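Local atomic coordinates of protein-glutamine gamma-glutamyltransferase (PDB entry 1G0D), a protein that cross-links proteins as a transglutaminase, probably under calcium control, by joining peptide-bound glutamine side chains to the amino groups of lysines or other primary amines. Residues A[132-137]-A[286-291]; A[173-178]-A[250-255]; A[185-190]-A[258-263]; A[189-194]-A[217-222]; A[231-236]-A[266-271]. All coordinates share one frame; numbering follows the deposited sequence.

Contact 1 of 5, residues A[132-137]-A[286-291]; sequences MLFNPW and LGIPTR. With SO4 (sulfate ion), chain B.
The Schellman motif that closes helix 272-286 at G287 lies against the loop 134-137, through F134 and P136, where strand 121-133 of the N-terminal beta domain runs out. Over the touching part the two chains head almost the same way, 13° apart. The backbone N of F134 donates to L286 O at 2.8 Å, a nearly straight bond that approaches along the C=O axis. The same oxygen is hemmed in by carbon: L133 CB lies 3.3 Å from L286 O, and CD1 of the F134 ring reaches it with its edge. G287 takes the positive phi that the motif requires; at this point a beta carbon would also run into F134 O. With CG turned beside its own backbone N (chi1 -80°), the F134 ring travels alongside I288, putting F134 CD1 3.4 Å from I288 CG1 and F134 CE1 3.6 Å from I288 CD1. Further on, P136 CG rests 3.3 Å from G287 O, while P136 CB meets P289 CG at 3.8 Å, one proline ring slanting across the other. Beyond the contact, R291 NH1 binds a sulfate, probably from the crystallisation liquor, through SO4 O4 at 3.1 Å; E336 forms a salt bridge with the same arginine. L151 of helix 148-156 touches both prolines, F189 of helix 184-193 packs on L133 and L286, and strand 33-35 runs beside L133, so helices 148-156 and 184-193 and strand 33-35 all border the junction of N-terminal domain and catalytic core.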
# COMPACT_ATOMS: atom_id res chain seq x y z
N MET A 132 22.18 -1.13 8.84
CA MET A 132 21.64 -2.38 9.34
C MET A 132 20.12 -2.42 9.17
O MET A 132 19.42 -1.52 9.61
CB MET A 132 22.00 -2.53 10.81
CG MET A 132 21.40 -3.75 11.45
SD MET A 132 22.46 -5.20 11.28
CE MET A 132 23.79 -4.78 12.39
N LEU A 133 19.63 -3.49 8.54
CA LEU A 133 18.21 -3.71 8.27
C LEU A 133 17.65 -4.92 9.07
O LEU A 133 18.38 -5.63 9.74
CB LEU A 133 18.00 -3.98 6.77
CG LEU A 133 18.24 -2.93 5.68
CD1 LEU A 133 18.68 -1.60 6.22
CD2 LEU A 133 19.23 -3.49 4.76
N PHE A 134 16.34 -5.15 8.97
CA PHE A 134 15.68 -6.26 9.64
C PHE A 134 16.08 -7.53 8.86
O PHE A 134 16.36 -7.46 7.68
CB PHE A 134 14.16 -6.04 9.60
CG PHE A 134 13.65 -5.07 10.64
CD1 PHE A 134 13.25 -3.79 10.28
CD2 PHE A 134 13.63 -5.42 11.98
CE1 PHE A 134 12.85 -2.86 11.25
CE2 PHE A 134 13.22 -4.50 12.96
CZ PHE A 134 12.84 -3.23 12.60
N ASN A 135 16.07 -8.68 9.52
CA ASN A 135 16.47 -9.94 8.89
C ASN A 135 15.43 -11.03 9.02
O ASN A 135 15.50 -11.84 9.95
CB ASN A 135 17.75 -10.44 9.54
CG ASN A 135 18.53 -11.32 8.63
OD1 ASN A 135 18.02 -11.75 7.59
ND2 ASN A 135 19.78 -11.60 8.98
N PRO A 136 14.43 -11.07 8.11
CA PRO A 136 13.41 -12.11 8.19
C PRO A 136 13.90 -13.50 7.80
O PRO A 136 13.13 -14.45 7.84
CB PRO A 136 12.30 -11.63 7.24
CG PRO A 136 12.89 -10.59 6.42
CD PRO A 136 14.18 -10.12 7.02
N TRP A 137 15.17 -13.62 7.40
CA TRP A 137 15.70 -14.93 7.06
C TRP A 137 16.45 -15.53 8.24
O TRP A 137 16.83 -16.69 8.19
CB TRP A 137 16.67 -14.83 5.92
CG TRP A 137 16.05 -14.51 4.66
CD1 TRP A 137 15.51 -15.38 3.78
CD2 TRP A 137 15.91 -13.20 4.10
NE1 TRP A 137 15.02 -14.70 2.68
CE2 TRP A 137 15.25 -13.36 2.85
CE3 TRP A 137 16.27 -11.91 4.53
CZ2 TRP A 137 14.94 -12.26 2.02
CZ3 TRP A 137 15.95 -10.82 3.69
CH2 TRP A 137 15.29 -11.01 2.46
N LEU A 286 13.29 -1.64 4.62
CA LEU A 286 13.94 -1.82 5.91
C LEU A 286 14.02 -3.28 6.28
O LEU A 286 14.72 -3.65 7.22
CB LEU A 286 13.21 -1.03 7.00
CG LEU A 286 13.23 0.48 6.78
CD1 LEU A 286 12.72 1.22 8.01
CD2 LEU A 286 14.63 0.96 6.48
N GLY A 287 13.28 -4.13 5.57
CA GLY A 287 13.36 -5.55 5.88
C GLY A 287 12.16 -6.20 6.53
O GLY A 287 12.21 -7.38 6.91
N ILE A 288 11.07 -5.47 6.69
CA ILE A 288 9.91 -6.10 7.32
C ILE A 288 9.00 -6.62 6.23
O ILE A 288 8.58 -5.85 5.38
CB ILE A 288 9.15 -5.08 8.22
CG1 ILE A 288 10.10 -4.49 9.27
CG2 ILE A 288 8.01 -5.76 8.92
CD1 ILE A 288 9.45 -3.51 10.27
N PRO A 289 8.72 -7.93 6.21
CA PRO A 289 7.84 -8.51 5.19
C PRO A 289 6.49 -7.76 5.11
O PRO A 289 5.77 -7.64 6.12
CB PRO A 289 7.69 -9.96 5.65
CG PRO A 289 8.85 -10.20 6.47
CD PRO A 289 9.22 -8.94 7.14
N THR A 290 6.13 -7.27 3.92
CA THR A 290 4.90 -6.47 3.76
C THR A 290 4.12 -6.67 2.44
O THR A 290 4.69 -6.91 1.37
CB THR A 290 5.30 -4.94 3.91
OG1 THR A 290 5.93 -4.74 5.18
CG2 THR A 290 4.11 -4.00 3.79
N ARG A 291 2.80 -6.61 2.50
CA ARG A 291 2.01 -6.72 1.27
C ARG A 291 0.77 -5.84 1.34
O ARG A 291 0.05 -5.82 2.34
CB ARG A 291 1.55 -8.14 1.02
CG ARG A 291 0.97 -8.81 2.23
CD ARG A 291 0.45 -10.17 1.87
NE ARG A 291 -0.24 -10.77 2.99
CZ ARG A 291 -0.63 -12.03 3.03
NH1 ARG A 291 -0.40 -12.84 2.00
NH2 ARG A 291 -1.27 -12.48 4.11
S SO4 B . -0.47 -16.20 4.13
O1 SO4 B . -1.18 -15.77 5.23
O2 SO4 B . 0.90 -15.91 4.35
O3 SO4 B . -0.60 -17.58 4.22
O4 SO4 B . -1.08 -15.71 2.93

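Contact 2 of 5, residues A[173-178]-A[250-255]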
# COMPACT_ATOMS: atom_id res chain seq x y z
N ILE A 173 -3.82 -2.50 -10.60
CA ILE A 173 -2.89 -1.51 -11.07
C ILE A 173 -1.54 -1.93 -10.56
O ILE A 173 -1.36 -2.24 -9.38
CB ILE A 173 -3.20 -0.09 -10.64
CG1 ILE A 173 -2.97 0.05 -9.16
CG2 ILE A 173 -4.61 0.29 -11.05
CD1 ILE A 173 -2.02 1.15 -8.86
N PRO A 174 -0.60 -2.09 -11.49
CA PRO A 174 0.76 -2.46 -11.15
C PRO A 174 1.39 -1.29 -10.38
O PRO A 174 0.99 -0.15 -10.57
CB PRO A 174 1.40 -2.65 -12.52
CG PRO A 174 0.61 -1.83 -13.41
CD PRO A 174 -0.78 -2.08 -12.95
N TRP A 175 2.38 -1.58 -9.52
CA TRP A 175 3.06 -0.53 -8.76
C TRP A 175 4.55 -0.84 -8.67
O TRP A 175 4.95 -1.98 -8.46
CB TRP A 175 2.49 -0.43 -7.37
CG TRP A 175 2.83 0.85 -6.67
CD1 TRP A 175 3.89 1.07 -5.84
CD2 TRP A 175 2.04 2.07 -6.64
NE1 TRP A 175 3.81 2.34 -5.28
CE2 TRP A 175 2.69 2.97 -5.75
CE3 TRP A 175 0.85 2.48 -7.27
CZ2 TRP A 175 2.18 4.26 -5.48
CZ3 TRP A 175 0.34 3.75 -6.99
CH2 TRP A 175 1.02 4.63 -6.10
N ASN A 176 5.37 0.18 -8.86
CA ASN A 176 6.80 -0.04 -8.76
C ASN A 176 7.20 0.36 -7.34
O ASN A 176 7.36 1.55 -7.03
CB ASN A 176 7.51 0.81 -9.83
CG ASN A 176 9.03 0.84 -9.67
OD1 ASN A 176 9.60 0.09 -8.90
ND2 ASN A 176 9.68 1.75 -10.40
N TYR A 177 7.33 -0.62 -6.46
CA TYR A 177 7.71 -0.29 -5.08
C TYR A 177 9.10 0.29 -5.06
O TYR A 177 9.43 1.07 -4.17
CB TYR A 177 7.66 -1.52 -4.20
CG TYR A 177 6.29 -2.10 -4.06
CD1 TYR A 177 5.23 -1.33 -3.63
CD2 TYR A 177 6.05 -3.43 -4.40
CE1 TYR A 177 3.94 -1.87 -3.54
CE2 TYR A 177 4.80 -3.98 -4.33
CZ TYR A 177 3.74 -3.20 -3.90
OH TYR A 177 2.50 -3.78 -3.83
N GLY A 178 9.92 -0.11 -6.02
CA GLY A 178 11.29 0.38 -6.11
C GLY A 178 12.07 0.52 -4.82
O GLY A 178 12.79 1.49 -4.67
N THR A 250 2.50 5.83 -10.46
CA THR A 250 2.66 4.42 -10.81
C THR A 250 3.72 3.76 -9.92
O THR A 250 4.05 2.59 -10.11
CB THR A 250 3.08 4.26 -12.27
OG1 THR A 250 3.98 5.31 -12.65
CG2 THR A 250 1.86 4.31 -13.13
N GLY A 251 4.22 4.51 -8.94
CA GLY A 251 5.24 4.01 -8.03
C GLY A 251 5.59 4.88 -6.83
O GLY A 251 5.28 6.06 -6.80
N SER A 252 6.30 4.30 -5.87
CA SER A 252 6.64 5.02 -4.65
C SER A 252 7.90 5.84 -4.64
O SER A 252 8.00 6.79 -3.88
CB SER A 252 6.69 4.05 -3.47
OG SER A 252 5.57 3.17 -3.52
N VAL A 253 8.88 5.50 -5.47
CA VAL A 253 10.14 6.25 -5.48
C VAL A 253 10.04 7.76 -5.81
O VAL A 253 10.78 8.57 -5.25
CB VAL A 253 11.15 5.58 -6.44
CG1 VAL A 253 12.43 6.38 -6.48
CG2 VAL A 253 11.42 4.16 -6.02
N PRO A 254 9.18 8.16 -6.77
CA PRO A 254 9.10 9.60 -7.07
C PRO A 254 8.54 10.45 -5.94
O PRO A 254 8.90 11.60 -5.78
CB PRO A 254 8.23 9.65 -8.33
CG PRO A 254 8.31 8.27 -8.91
CD PRO A 254 8.35 7.38 -7.69
N ILE A 255 7.65 9.87 -5.15
CA ILE A 255 7.08 10.55 -4.00
C ILE A 255 8.17 10.72 -2.94
O ILE A 255 8.32 11.79 -2.35
CB ILE A 255 5.95 9.72 -3.39
CG1 ILE A 255 4.76 9.70 -4.33
CG2 ILE A 255 5.61 10.24 -2.05
CD1 ILE A 255 3.82 8.57 -4.05
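W175 NE1 donates to S252 OG at 2.6 Å, an almost straight bond (172°) with the hydroxyl oxygen lying in the indole plane. Over one face of the same indole sits G251, whose CA is 3.7 Å from the centroid of the W175 five-membered ring, a CH-pi contact. Placing CG anti to the backbone nitrogen (chi1 -163°) swings the W175 ring from the strand onto this glycine. A leucine in place of W175 would probably deprive the S252 hydroxyl of its straight N-H donor and leave G251 without the flat surface it lies on. Next to the ring the backbones form a single bridge at N176 and G251: N176 N donates to T250 O at 3.0 Å, on a lone pair, and S252 N donates to N176 O at 3.2 Å. The end of strand 169-176, half of a two-stranded antiparallel sheet, is thereby joined to the chain leading into helix 253-261 of the catalytic core. V253 CG2 comes to 3.3 Å from G178 O where the strand has ended. In the second shell, S252 OG has weak hydrogen bonds to A277 O and T281 OG1 of helix 272-286, the helix that begins at the active-site C272, and T250 OG1 is held by E623.

Contact 3 of 5, residues A[185-190]-A[258-263]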
# COMPACT_ATOMS: atom_id res chain seq x y z
N MET A 185 16.86 3.66 0.35
CA MET A 185 17.14 3.14 1.68
C MET A 185 17.50 4.32 2.58
O MET A 185 17.06 4.41 3.72
CB MET A 185 18.30 2.16 1.64
CG MET A 185 18.76 1.70 3.02
SD MET A 185 20.37 0.93 3.06
CE MET A 185 21.44 2.39 2.75
N ASP A 186 18.30 5.23 2.06
CA ASP A 186 18.71 6.37 2.85
C ASP A 186 17.54 7.26 3.26
O ASP A 186 17.55 7.82 4.37
CB ASP A 186 19.69 7.17 2.05
CG ASP A 186 20.87 6.37 1.66
OD1 ASP A 186 21.91 6.61 2.28
OD2 ASP A 186 20.76 5.51 0.74
N ILE A 187 16.57 7.39 2.36
CA ILE A 187 15.37 8.19 2.63
C ILE A 187 14.48 7.47 3.65
O ILE A 187 13.76 8.10 4.42
CB ILE A 187 14.51 8.42 1.37
CG1 ILE A 187 15.27 9.21 0.31
CG2 ILE A 187 13.30 9.19 1.76
CD1 ILE A 187 14.74 9.06 -1.10
N CYS A 188 14.49 6.14 3.63
CA CYS A 188 13.68 5.40 4.57
C CYS A 188 14.14 5.75 5.98
O CYS A 188 13.29 6.05 6.80
CB CYS A 188 13.78 3.91 4.31
SG CYS A 188 12.84 3.39 2.88
N PHE A 189 15.45 5.75 6.25
CA PHE A 189 15.99 6.12 7.58
C PHE A 189 15.78 7.61 7.87
O PHE A 189 15.79 8.02 9.02
CB PHE A 189 17.50 5.83 7.71
CG PHE A 189 17.81 4.37 7.93
CD1 PHE A 189 18.45 3.62 6.94
CD2 PHE A 189 17.37 3.71 9.08
CE1 PHE A 189 18.63 2.24 7.08
CE2 PHE A 189 17.55 2.33 9.23
CZ PHE A 189 18.17 1.59 8.23
N GLU A 190 15.56 8.40 6.82
CA GLU A 190 15.30 9.84 6.96
C GLU A 190 13.86 10.05 7.47
O GLU A 190 13.56 10.98 8.23
CB GLU A 190 15.45 10.51 5.60
CG GLU A 190 15.72 11.98 5.71
CD GLU A 190 15.72 12.71 4.38
OE1 GLU A 190 15.86 13.94 4.44
OE2 GLU A 190 15.56 12.09 3.30
N GLN A 258 10.95 13.16 -3.96
CA GLN A 258 10.38 14.51 -3.91
C GLN A 258 10.29 15.05 -2.47
O GLN A 258 10.63 16.19 -2.21
CB GLN A 258 8.99 14.50 -4.54
CG GLN A 258 8.41 15.86 -4.80
CD GLN A 258 7.07 15.83 -5.59
OE1 GLN A 258 6.08 16.45 -5.16
NE2 GLN A 258 7.05 15.12 -6.74
N TRP A 259 9.79 14.21 -1.56
CA TRP A 259 9.68 14.52 -0.14
C TRP A 259 11.07 14.90 0.47
O TRP A 259 11.22 15.87 1.20
CB TRP A 259 9.12 13.29 0.60
CG TRP A 259 9.15 13.41 2.08
CD1 TRP A 259 8.21 14.03 2.86
CD2 TRP A 259 10.13 12.86 2.99
NE1 TRP A 259 8.54 13.91 4.20
CE2 TRP A 259 9.71 13.20 4.31
CE3 TRP A 259 11.31 12.12 2.82
CZ2 TRP A 259 10.44 12.82 5.44
CZ3 TRP A 259 12.03 11.74 3.96
CH2 TRP A 259 11.58 12.09 5.25
N SER A 260 12.08 14.09 0.18
CA SER A 260 13.41 14.36 0.69
C SER A 260 14.07 15.52 -0.04
O SER A 260 14.63 16.41 0.56
CB SER A 260 14.27 13.12 0.54
OG SER A 260 15.60 13.44 0.88
N LYS A 261 14.02 15.48 -1.37
CA LYS A 261 14.61 16.53 -2.17
C LYS A 261 14.17 17.90 -1.69
O LYS A 261 14.99 18.80 -1.55
CB LYS A 261 14.21 16.37 -3.64
CG LYS A 261 15.36 16.16 -4.59
CD LYS A 261 16.10 14.86 -4.29
CE LYS A 261 16.69 14.27 -5.56
NZ LYS A 261 15.59 13.85 -6.46
N ALA A 262 12.86 18.07 -1.44
CA ALA A 262 12.26 19.34 -0.98
C ALA A 262 12.51 19.71 0.46
O ALA A 262 11.93 20.65 0.94
CB ALA A 262 10.76 19.31 -1.19
N GLY A 263 13.36 18.96 1.14
CA GLY A 263 13.66 19.23 2.54
C GLY A 263 12.61 18.60 3.45
O GLY A 263 12.22 19.20 4.44
O HOH W 1 15.96 15.97 2.61
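The backbones come closest at I187 and S260, whose CA atoms are 6.8 Å apart, where helix 184-193 passes the last turn of helix 253-261. The polar link is S260 OG donating to E190 OE2 at 2.8 Å, on the syn lone pair of the carboxylate. E190 can span the gap because its CG stands anti to the backbone N (chi1 -158°) and the chain beyond is extended. Its other oxygen, OE1, accepts from a water at 2.7 Å; the water also lies very close to S260 O, a doubtfully short bond. This helix pair belongs to the alpha-helical part of the transglutaminase core, a member of the papain-like clan; the second helix ends here, A262 being the first residue to leave helical angles. Beside the carboxylate the contact turns apolar. I187 CG2 meets the indole edge of W259 at CZ3, 3.6 Å away, and I187 CG1 lies 4.0 Å from S260 CB. The indole and the E190 side chain run alongside each other from opposite helices, with carboxylate and ring planes 65° apart and E190 OE2 3.6 Å from W259 CZ3. What fixes the far end of the indole is W259 NE1, which donates to R229 O. V264 packs against both E190 and W259.

Contact 4 of 5, residues A[189-194]-A[217-222]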
# COMPACT_ATOMS: atom_id res chain seq x y z
N PHE A 189 15.45 5.75 6.25
CA PHE A 189 15.99 6.12 7.58
C PHE A 189 15.78 7.61 7.87
O PHE A 189 15.79 8.02 9.02
CB PHE A 189 17.50 5.83 7.71
CG PHE A 189 17.81 4.37 7.93
CD1 PHE A 189 18.45 3.62 6.94
CD2 PHE A 189 17.37 3.71 9.08
CE1 PHE A 189 18.63 2.24 7.08
CE2 PHE A 189 17.55 2.33 9.23
CZ PHE A 189 18.17 1.59 8.23
N GLU A 190 15.56 8.40 6.82
CA GLU A 190 15.30 9.84 6.96
C GLU A 190 13.86 10.05 7.47
O GLU A 190 13.56 10.98 8.23
CB GLU A 190 15.45 10.51 5.60
CG GLU A 190 15.72 11.98 5.71
CD GLU A 190 15.72 12.71 4.38
OE1 GLU A 190 15.86 13.94 4.44
OE2 GLU A 190 15.56 12.09 3.30
N VAL A 191 12.96 9.19 7.03
CA VAL A 191 11.58 9.26 7.48
C VAL A 191 11.59 8.93 8.98
O VAL A 191 10.83 9.50 9.75
CB VAL A 191 10.70 8.21 6.74
CG1 VAL A 191 9.29 8.20 7.32
CG2 VAL A 191 10.66 8.52 5.25
N LEU A 192 12.46 8.02 9.39
CA LEU A 192 12.50 7.63 10.80
C LEU A 192 13.14 8.77 11.59
O LEU A 192 12.80 9.01 12.76
CB LEU A 192 13.31 6.33 10.97
CG LEU A 192 12.67 4.93 10.73
CD1 LEU A 192 13.72 3.82 10.89
CD2 LEU A 192 11.52 4.71 11.72
N ASP A 193 14.05 9.50 10.94
CA ASP A 193 14.77 10.61 11.60
C ASP A 193 14.01 11.91 11.77
O ASP A 193 14.41 12.77 12.54
CB ASP A 193 16.06 10.93 10.84
CG ASP A 193 17.11 9.83 10.94
OD1 ASP A 193 18.10 9.89 10.18
OD2 ASP A 193 16.96 8.92 11.78
N ASN A 194 12.91 12.04 11.04
CA ASN A 194 12.10 13.26 11.07
C ASN A 194 10.80 13.09 11.81
O ASN A 194 9.90 13.95 11.73
CB ASN A 194 11.83 13.72 9.65
CG ASN A 194 13.03 14.34 9.03
OD1 ASN A 194 13.33 15.48 9.31
ND2 ASN A 194 13.74 13.60 8.19
N ARG A 217 4.86 1.02 13.38
CA ARG A 217 3.89 2.02 13.82
C ARG A 217 4.41 3.44 13.47
O ARG A 217 3.63 4.33 13.14
CB ARG A 217 3.63 1.86 15.34
CG ARG A 217 3.04 3.09 16.02
CD ARG A 217 2.06 2.75 17.17
NE ARG A 217 0.71 2.67 16.64
CZ ARG A 217 -0.38 3.26 17.14
NH1 ARG A 217 -1.53 3.08 16.53
NH2 ARG A 217 -0.34 3.99 18.23
N THR A 218 5.72 3.64 13.52
CA THR A 218 6.30 4.94 13.18
C THR A 218 6.20 5.23 11.68
O THR A 218 5.82 6.31 11.29
CB THR A 218 7.74 4.99 13.58
OG1 THR A 218 7.82 4.78 14.99
CG2 THR A 218 8.34 6.32 13.22
N ILE A 219 6.54 4.26 10.84
CA ILE A 219 6.46 4.45 9.39
C ILE A 219 5.01 4.67 9.01
O ILE A 219 4.70 5.57 8.24
CB ILE A 219 6.98 3.22 8.64
CG1 ILE A 219 8.49 3.13 8.79
CG2 ILE A 219 6.64 3.32 7.18
CD1 ILE A 219 9.20 4.42 8.40
N THR A 220 4.11 3.86 9.53
CA THR A 220 2.71 4.02 9.19
C THR A 220 2.20 5.42 9.54
O THR A 220 1.36 6.00 8.83
CB THR A 220 1.89 2.99 9.90
OG1 THR A 220 2.26 1.71 9.40
CG2 THR A 220 0.43 3.17 9.62
N ALA A 221 2.73 5.97 10.62
CA ALA A 221 2.31 7.29 11.08
C ALA A 221 2.85 8.44 10.23
O ALA A 221 2.17 9.45 10.03
CB ALA A 221 2.71 7.47 12.53
N MET A 222 4.07 8.28 9.72
CA MET A 222 4.70 9.33 8.92
C MET A 222 4.25 9.45 7.47
O MET A 222 4.41 10.50 6.84
CB MET A 222 6.21 9.16 8.95
CG MET A 222 6.80 9.41 10.33
SD MET A 222 7.10 11.17 10.57
CE MET A 222 7.75 11.63 8.87
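V191 makes the central contact with helix 212-223: its CG1 lies 3.6 Å from M222 CB and 3.9 Å from I219 CD1. With CG1 anti to the backbone N (chi1 175°), the valine sets this methyl between the two residues, running antiparallel alongside M222 and standing roughly perpendicular to I219. M222 is bent at both chi2 and chi3, which folds its CE back to 3.8 Å from V191 O. L192 follows; its CB points away from the other helix, but the branch returns, and L192 CD2 touches T218 CG2 at 3.9 Å and I219 CD1 at 4.1 Å. The I219 methyl is therefore shared by V191 and L192. At N194 the helix has ended: N194 ND2 donates to E190 O at 2.6 Å from above the carbonyl plane, N194 OD1 accepts from R229, and N194 O faces M222 SD at 4.1 Å. No hydrogen bond crosses between the two segments. Their axes approach to 9.9 Å at an angle of 84°, a nearly perpendicular packing of short helices through aliphatic side chains. I219 and L192 also reach helix 272-286; the pair thus packs on the C-terminal half of that helix, whose N-terminal end carries the active-site C272, an arrangement characteristic of the papain-like transglutaminase core.

Contact 5 of 5, residues A[231-236]-A[266-271]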
# COMPACT_ATOMS: atom_id res chain seq x y z
N VAL A 231 4.94 12.14 4.79
CA VAL A 231 5.44 11.99 3.43
C VAL A 231 4.48 12.49 2.38
O VAL A 231 4.92 13.04 1.36
CB VAL A 231 5.79 10.52 3.14
CG1 VAL A 231 6.13 10.28 1.60
CG2 VAL A 231 6.91 10.16 4.03
N LEU A 232 3.19 12.29 2.61
CA LEU A 232 2.18 12.72 1.64
C LEU A 232 1.07 13.53 2.27
O LEU A 232 0.74 13.39 3.45
CB LEU A 232 1.53 11.51 0.99
CG LEU A 232 2.28 10.74 -0.10
CD1 LEU A 232 1.73 9.33 -0.17
CD2 LEU A 232 2.12 11.47 -1.43
N THR A 233 0.47 14.37 1.44
CA THR A 233 -0.64 15.19 1.84
C THR A 233 -1.86 14.49 1.22
O THR A 233 -1.84 14.12 0.04
CB THR A 233 -0.47 16.62 1.26
OG1 THR A 233 0.51 17.33 2.02
CG2 THR A 233 -1.75 17.40 1.31
N GLY A 234 -2.91 14.28 2.01
CA GLY A 234 -4.08 13.63 1.44
C GLY A 234 -5.06 14.63 0.87
O GLY A 234 -5.27 15.70 1.44
N ARG A 235 -5.65 14.30 -0.28
CA ARG A 235 -6.67 15.13 -0.91
C ARG A 235 -7.68 14.13 -1.43
O ARG A 235 -7.42 13.41 -2.40
CB ARG A 235 -6.11 15.91 -2.08
CG ARG A 235 -7.15 16.83 -2.74
CD ARG A 235 -7.11 18.17 -2.04
NE ARG A 235 -7.20 19.27 -2.98
CZ ARG A 235 -6.70 20.49 -2.75
NH1 ARG A 235 -6.83 21.43 -3.66
NH2 ARG A 235 -6.08 20.76 -1.61
N TRP A 236 -8.85 14.09 -0.79
CA TRP A 236 -9.87 13.15 -1.14
C TRP A 236 -10.76 13.53 -2.28
O TRP A 236 -11.54 12.70 -2.76
CB TRP A 236 -10.65 12.78 0.12
CG TRP A 236 -9.65 12.27 1.17
CD1 TRP A 236 -9.04 13.02 2.13
CD2 TRP A 236 -8.99 10.98 1.20
NE1 TRP A 236 -8.03 12.28 2.75
CE2 TRP A 236 -7.98 11.04 2.19
CE3 TRP A 236 -9.14 9.79 0.48
CZ2 TRP A 236 -7.15 9.97 2.48
CZ3 TRP A 236 -8.31 8.72 0.77
CH2 TRP A 236 -7.33 8.82 1.76
N PRO A 266 5.68 17.29 2.95
CA PRO A 266 4.56 16.47 2.48
C PRO A 266 4.34 16.64 0.99
O PRO A 266 4.35 17.76 0.48
CB PRO A 266 3.38 16.97 3.30
CG PRO A 266 3.99 17.26 4.61
CD PRO A 266 5.36 17.89 4.27
N VAL A 267 4.17 15.53 0.27
CA VAL A 267 3.98 15.57 -1.17
C VAL A 267 2.52 15.66 -1.51
O VAL A 267 1.72 14.95 -0.90
CB VAL A 267 4.57 14.31 -1.78
CG1 VAL A 267 4.35 14.28 -3.28
CG2 VAL A 267 6.05 14.23 -1.43
N LYS A 268 2.16 16.53 -2.45
CA LYS A 268 0.76 16.66 -2.87
C LYS A 268 0.48 15.87 -4.16
O LYS A 268 1.05 16.18 -5.20
CB LYS A 268 0.43 18.11 -3.13
CG LYS A 268 0.52 19.01 -1.92
CD LYS A 268 -0.19 20.33 -2.19
CE LYS A 268 0.31 21.42 -1.31
NZ LYS A 268 1.79 21.42 -1.37
N TYR A 269 -0.43 14.89 -4.14
CA TYR A 269 -1.25 14.51 -2.99
C TYR A 269 -1.34 12.99 -2.97
O TYR A 269 -0.83 12.33 -3.84
CB TYR A 269 -2.70 15.05 -3.15
CG TYR A 269 -2.86 16.57 -3.28
CD1 TYR A 269 -2.87 17.42 -2.15
CD2 TYR A 269 -3.03 17.15 -4.52
CE1 TYR A 269 -3.04 18.82 -2.30
CE2 TYR A 269 -3.20 18.52 -4.68
CZ TYR A 269 -3.21 19.37 -3.59
OH TYR A 269 -3.34 20.74 -3.83
N GLY A 270 -2.03 12.43 -2.00
CA GLY A 270 -2.16 11.00 -1.99
C GLY A 270 -3.56 10.59 -1.54
O GLY A 270 -4.32 11.40 -1.00
N GLN A 271 -3.90 9.33 -1.80
CA GLN A 271 -5.16 8.75 -1.36
C GLN A 271 -4.82 7.37 -0.74
O GLN A 271 -3.69 6.91 -0.89
CB GLN A 271 -6.13 8.65 -2.53
CG GLN A 271 -7.04 9.86 -2.54
CD GLN A 271 -7.62 10.20 -3.90
OE1 GLN A 271 -7.72 9.36 -4.82
NE2 GLN A 271 -8.01 11.46 -4.04
O HOH W 2 2.10 20.06 1.30
O HOH W 3 -3.37 22.28 -1.45
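R235 O receives the amide of Q271, whose NE2 donates to it at 2.6 Å in both the carbonyl and the amide plane; the same NE2 is bonded to Y240 OH. The Q271 chain passes alongside W236, heading the other way, and Q271 CG is 3.7 Å from W236 CE3. Earlier in both segments the backbones pair in parallel, with L232 beside V267 and G234 beside G270. T233 N bonds V267 O at 2.7 Å, and G270 N bonds T233 O at 2.7 Å by a more bent path. A cis peptide precedes Y269. R235 runs along one face of the tyrosine ring, its CB 3.5 Å from Y269 CG and its guanidinium tilted 30° to the ring, with Y269 OH over a face of the guanidinium; K268 CB covers the other face of the ring, and T233 CG2 meets the ring edge. D242 N donates to Y269 OH, and R235 NH1 bonds P239 O. An alanine in place of Y269 would probably leave D242 N without its hydroxyl partner and the R235 chain without the ring it runs along. The W236 side chain comes within about 3 Å of that of Y515 and 4 Å of the active-site C272, a position consistent with that of the tryptophan near the catalytic cysteine in related transglutaminases; the Q271 bond to R235 O ties together the residues preceding W236 and C272, which probably limits how far W236 can shift.

Leaving the N-terminal beta domain, the chain opens contact 1 at 132-137; 286-291 closes that loop only after helix 272-286, so the other four contacts nest within it. Contact 2 opens at 173-178 and closes at 250-255, enclosing contact 4, which starts at 189-194 and closes at 217-222, tying helix 184-193 to helix 212-223. Contact 3 opens at 185-190 and crosses contact 2, closing at 258-263 farther along helix 253-261. Contacts 3 and 4 share F189 and E190. Contact 5 begins at 231-236 after contact 4 has closed, and crosses contacts 2 and 3 before closing at 266-271. V231 N, probably hydrogen-bonded to M222 O, joins contacts 4 and 5; F189 links contacts 3 and 4 to contact 1.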